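Local coordinates for protein acetylxylan esterase (Geobacillus stearothermophilus, PDB 5BN1) that removes acetyl groups from the xylose units of xylan and xylo-oligosaccharides, working as a homooctameric serine esterase of the GDSL family, at residues 6-12 with 80-86. The protein carries 1 engineered substitution. Residues are numbered along the deposited sequence; the frame is centred on the assembly and turned at random.
Sequences GEKLLFI and QKPDWVS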
ATOM      1  N   GLY A   6     -38.586  -4.234 -16.485  1.00 27.54           N
ATOM      2  CA  GLY A   6     -39.010  -3.802 -15.211  1.00 31.48           C
ATOM      3  C   GLY A   6     -38.857  -4.883 -14.155  1.00 25.14           C
ATOM      4  O   GLY A   6     -39.054  -4.562 -12.964  1.00 34.04           O
ATOM      5  N   GLU A   7     -38.384  -6.048 -14.593  1.00 24.11           N
ATOM      6  CA  GLU A   7     -38.234  -7.189 -13.598  1.00 22.66           C
ATOM      7  C   GLU A   7     -36.834  -7.253 -13.030  1.00 22.18           C
ATOM      8  O   GLU A   7     -35.912  -6.716 -13.649  1.00 21.34           O
ATOM      9  CB  GLU A   7     -38.482  -8.481 -14.173  1.00 20.86           C
ATOM     10  CG  GLU A   7     -39.974  -8.728 -14.491  1.00 26.50           C
ATOM     11  CD  GLU A   7     -40.239  -9.884 -15.372  1.00 26.27           C
ATOM     12  OE1 GLU A   7     -41.396  -9.801 -15.818  1.00 42.33           O
ATOM     13  OE2 GLU A   7     -39.490 -10.821 -15.876  1.00 32.02           O
ATOM     14  N   LYS A   8     -36.743  -7.685 -11.777  1.00 20.57           N
ATOM     15  CA  LYS A   8     -35.492  -7.780 -11.045  1.00 19.68           C
ATOM     16  C   LYS A   8     -35.029  -9.233 -11.092  1.00 22.84           C
ATOM     17  O   LYS A   8     -35.694 -10.169 -10.692  1.00 19.16           O
ATOM     18  CB  LYS A   8     -35.586  -7.344  -9.633  1.00 20.23           C
ATOM     19  CG  LYS A   8     -34.325  -7.518  -8.849  1.00 24.66           C
ATOM     20  CD  LYS A   8     -34.445  -7.210  -7.364  1.00 29.81           C
ATOM     21  CE  LYS A   8     -34.207  -5.844  -6.961  1.00 29.13           C
ATOM     22  NZ  LYS A   8     -34.162  -5.584  -5.517  1.00 27.86           N
ATOM     23  N   LEU A   9     -33.800  -9.446 -11.605  1.00 18.51           N
ATOM     24  CA  LEU A   9     -33.179 -10.751 -11.748  1.00 17.23           C
ATOM     25  C   LEU A   9     -32.029 -10.773 -10.792  1.00 18.10           C
ATOM     26  O   LEU A   9     -31.137  -9.906 -10.852  1.00 16.54           O
ATOM     27  CB  LEU A   9     -32.691 -10.962 -13.174  1.00 17.04           C
ATOM     28  CG  LEU A   9     -31.657 -12.079 -13.443  1.00 17.17           C
ATOM     29  CD1 LEU A   9     -32.183 -13.454 -13.023  1.00 17.20           C
ATOM     30  CD2 LEU A   9     -31.390 -12.094 -14.916  1.00 20.03           C
ATOM     31  N   LEU A  10     -32.018 -11.720  -9.851  1.00 15.92           N
ATOM     32  CA  LEU A  10     -31.066 -11.808  -8.809  1.00 15.59           C
ATOM     33  C   LEU A  10     -30.328 -13.095  -9.006  1.00 15.77           C
ATOM     34  O   LEU A  10     -30.894 -14.178  -9.101  1.00 15.64           O
ATOM     35  CB  LEU A  10     -31.688 -11.772  -7.414  1.00 17.28           C
ATOM     36  CG  LEU A  10     -30.815 -11.850  -6.205  1.00 18.89           C
ATOM     37  CD1 LEU A  10     -31.518 -11.149  -5.045  1.00 21.98           C
ATOM     38  CD2 LEU A  10     -30.567 -13.272  -5.750  1.00 18.24           C
ATOM     39  N   PHE A  11     -28.965 -13.041  -9.025  1.00 13.99           N
ATOM     40  CA  PHE A  11     -28.087 -14.206  -9.153  1.00 15.46           C
ATOM     41  C   PHE A  11     -27.468 -14.455  -7.808  1.00 13.36           C
ATOM     42  O   PHE A  11     -27.020 -13.577  -7.076  1.00 16.06           O
ATOM     43  CB  PHE A  11     -26.956 -13.923 -10.161  1.00 14.76           C
ATOM     44  CG  PHE A  11     -27.378 -13.839 -11.580  1.00 14.36           C
ATOM     45  CD1 PHE A  11     -27.266 -14.918 -12.372  1.00 13.77           C
ATOM     46  CD2 PHE A  11     -27.732 -12.578 -12.143  1.00 15.60           C
ATOM     47  CE1 PHE A  11     -27.596 -14.896 -13.719  1.00 17.04           C
ATOM     48  CE2 PHE A  11     -28.019 -12.530 -13.487  1.00 14.51           C
ATOM     49  CZ  PHE A  11     -27.975 -13.642 -14.275  1.00 15.16           C
ATOM     50  N   ILE A  12     -27.451 -15.768  -7.469  1.00 14.52           N
ATOM     51  CA  ILE A  12     -26.858 -16.193  -6.231  1.00 14.59           C
ATOM     52  C   ILE A  12     -26.048 -17.494  -6.473  1.00 13.56           C
ATOM     53  O   ILE A  12     -26.322 -18.285  -7.377  1.00 14.80           O
ATOM     54  CB  ILE A  12     -27.820 -16.252  -5.036  1.00 15.16           C
ATOM     55  CG1 ILE A  12     -27.096 -16.286  -3.689  1.00 15.36           C
ATOM     56  CG2 ILE A  12     -28.813 -17.393  -5.255  1.00 15.75           C
ATOM     57  CD1 ILE A  12     -27.963 -16.031  -2.440  1.00 16.62           C
ATOM     58  N   GLN A  80     -34.781  -8.920  -0.861  1.00 22.12           N
ATOM     59  CA  GLN A  80     -34.529  -8.159  -2.106  1.00 23.43           C
ATOM     60  C   GLN A  80     -35.677  -8.097  -3.041  1.00 21.78           C
ATOM     61  O   GLN A  80     -35.648  -7.449  -4.090  1.00 26.65           O
ATOM     62  CB  GLN A  80     -33.316  -8.788  -2.863  1.00 23.23           C
ATOM     63  CG  GLN A  80     -32.106  -8.930  -1.999  1.00 24.25           C
ATOM     64  CD  GLN A  80     -31.573  -7.642  -1.356  1.00 32.73           C
ATOM     65  OE1 GLN A  80     -31.544  -6.596  -1.982  1.00 33.44           O
ATOM     66  NE2 GLN A  80     -31.140  -7.725  -0.111  1.00 32.13           N
ATOM     67  N   LYS A  81     -36.726  -8.847  -2.729  1.00 22.39           N
ATOM     68  CA  LYS A  81     -37.902  -8.938  -3.561  1.00 23.83           C
ATOM     69  C   LYS A  81     -37.649  -9.099  -5.009  1.00 24.33           C
ATOM     70  O   LYS A  81     -38.146  -8.371  -5.851  1.00 24.36           O
ATOM     71  CB  LYS A  81     -38.754  -7.667  -3.331  1.00 28.87           C
ATOM     72  CG  LYS A  81     -39.039  -7.374  -1.867  1.00 33.96           C
ATOM     73  CD  LYS A  81     -39.901  -8.488  -1.246  1.00 42.17           C
ATOM     74  CE  LYS A  81     -40.360  -8.180   0.192  1.00 49.55           C
ATOM     75  NZ  LYS A  81     -41.133  -6.908   0.090  1.00 59.32           N
ATOM     76  N   PRO A  82     -36.858 -10.096  -5.391  1.00 20.03           N
ATOM     77  CA  PRO A  82     -36.721 -10.339  -6.763  1.00 18.75           C
ATOM     78  C   PRO A  82     -37.832 -10.906  -7.517  1.00 22.51           C
ATOM     79  O   PRO A  82     -38.711 -11.589  -6.974  1.00 23.30           O
ATOM     80  CB  PRO A  82     -35.539 -11.373  -6.786  1.00 21.29           C
ATOM     81  CG  PRO A  82     -35.806 -12.160  -5.487  1.00 20.19           C
ATOM     82  CD  PRO A  82     -36.230 -11.140  -4.529  1.00 21.86           C
ATOM     83  N   ASP A  83     -37.852 -10.705  -8.807  1.00 20.44           N
ATOM     84  CA  ASP A  83     -38.783 -11.371  -9.697  1.00 20.43           C
ATOM     85  C   ASP A  83     -38.351 -12.691 -10.240  1.00 19.13           C
ATOM     86  O   ASP A  83     -39.027 -13.658 -10.336  1.00 20.50           O
ATOM     87  CB  ASP A  83     -39.151 -10.462 -10.856  1.00 22.97           C
ATOM     88  CG  ASP A  83     -39.765  -9.182 -10.391  1.00 25.13           C
ATOM     89  OD1 ASP A  83     -40.940  -9.297  -9.758  1.00 27.56           O
ATOM     90  OD2 ASP A  83     -39.212  -8.064 -10.453  1.00 24.54           O
ATOM     91  N   TRP A  84     -36.988 -12.821 -10.464  1.00 18.37           N
ATOM     92  CA  TRP A  84     -36.402 -14.007 -10.913  1.00 16.57           C
ATOM     93  C   TRP A  84     -35.121 -14.255 -10.079  1.00 16.68           C
ATOM     94  O   TRP A  84     -34.419 -13.299  -9.723  1.00 17.65           O
ATOM     95  CB  TRP A  84     -35.959 -13.929 -12.355  1.00 18.82           C
ATOM     96  CG  TRP A  84     -37.022 -13.930 -13.314  1.00 19.16           C
ATOM     97  CD1 TRP A  84     -37.756 -12.861 -13.691  1.00 26.40           C
ATOM     98  CD2 TRP A  84     -37.532 -15.085 -14.012  1.00 20.02           C
ATOM     99  NE1 TRP A  84     -38.729 -13.307 -14.590  1.00 24.42           N
ATOM    100  CE2 TRP A  84     -38.608 -14.645 -14.791  1.00 28.01           C
ATOM    101  CE3 TRP A  84     -37.224 -16.440 -13.984  1.00 22.58           C
ATOM    102  CZ2 TRP A  84     -39.348 -15.505 -15.564  1.00 26.30           C
ATOM    103  CZ3 TRP A  84     -37.936 -17.294 -14.812  1.00 25.58           C
ATOM    104  CH2 TRP A  84     -38.973 -16.811 -15.581  1.00 26.68           C
ATOM    105  N   VAL A  85     -34.980 -15.511  -9.647  1.00 16.61           N
ATOM    106  CA  VAL A  85     -33.801 -15.924  -8.886  1.00 15.65           C
ATOM    107  C   VAL A  85     -33.099 -17.029  -9.618  1.00 14.93           C
ATOM    108  O   VAL A  85     -33.592 -18.085  -9.949  1.00 16.32           O
ATOM    109  CB  VAL A  85     -34.141 -16.414  -7.442  1.00 16.66           C
ATOM    110  CG1 VAL A  85     -32.884 -16.855  -6.658  1.00 18.13           C
ATOM    111  CG2 VAL A  85     -34.799 -15.338  -6.673  1.00 16.87           C
ATOM    112  N   SER A  86     -31.803 -16.779  -9.926  1.00 13.97           N
ATOM    113  CA  SER A  86     -30.876 -17.707 -10.565  1.00 13.73           C
ATOM    114  C   SER A  86     -29.897 -18.235  -9.485  1.00 14.04           C
ATOM    115  O   SER A  86     -29.317 -17.465  -8.728  1.00 15.10           O
ATOM    116  CB  SER A  86     -30.020 -17.086 -11.691  1.00 13.63           C
ATOM    117  OG  SER A  86     -29.183 -18.006 -12.271  1.00 16.41           O
TER
HETATM  118  O   HOH W   1     -31.636  -6.123  -4.596  1.00 36.70           O
HETATM  119  O   HOH W   2     -37.351  -5.371  -5.924  1.00 38.88           O
HETATM  120  O   HOH W   3     -26.826 -17.974 -10.555  1.00 16.61           O
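Leu9, Leu10 and Phe11 pair in parallel with Trp84, Val85 and Ser86, and the backbone ladder runs from Trp84 N to Lys8 O (3.0 Å) through Leu10 N to Trp84 O and Ser86 N to Leu10 O, ending with Ile12 N on Ser86 O (2.8 Å). Lys8 O also accepts from Asp83 N, so two donors grip it where the strands begin. Side chains add further bonds at this end. Asp83 OD2 takes Lys8 N on its anti lone pair (2.8 Å). Lys8, extended to CD and then bent at chi3 (-89°), brings NZ to a lone pair of Gln80 O (2.8 Å). One water bridges NZ to Gln80 OE1. Trp84 NE1 donates to Glu7 OE2 (2.9 Å) along a bent path, meeting the carboxylate from above its plane; OE2 also accepts from Gly4 N. With an alanine here, the indole N-H is likely to lose this acceptor and Gly4 N its partner. Among apolar contacts, Leu10 CB meets Pro82 CB (3.9 Å) and its CD1 lies on Gln80 CB (3.7 Å); on the other face, Leu9 CD1 touches Trp84 CB. In the central sheet of this SGNH-hydrolase fold, strands 55-58 and 130-134 flank the pair, while helix 66-78 packs against Ile12 and Val85.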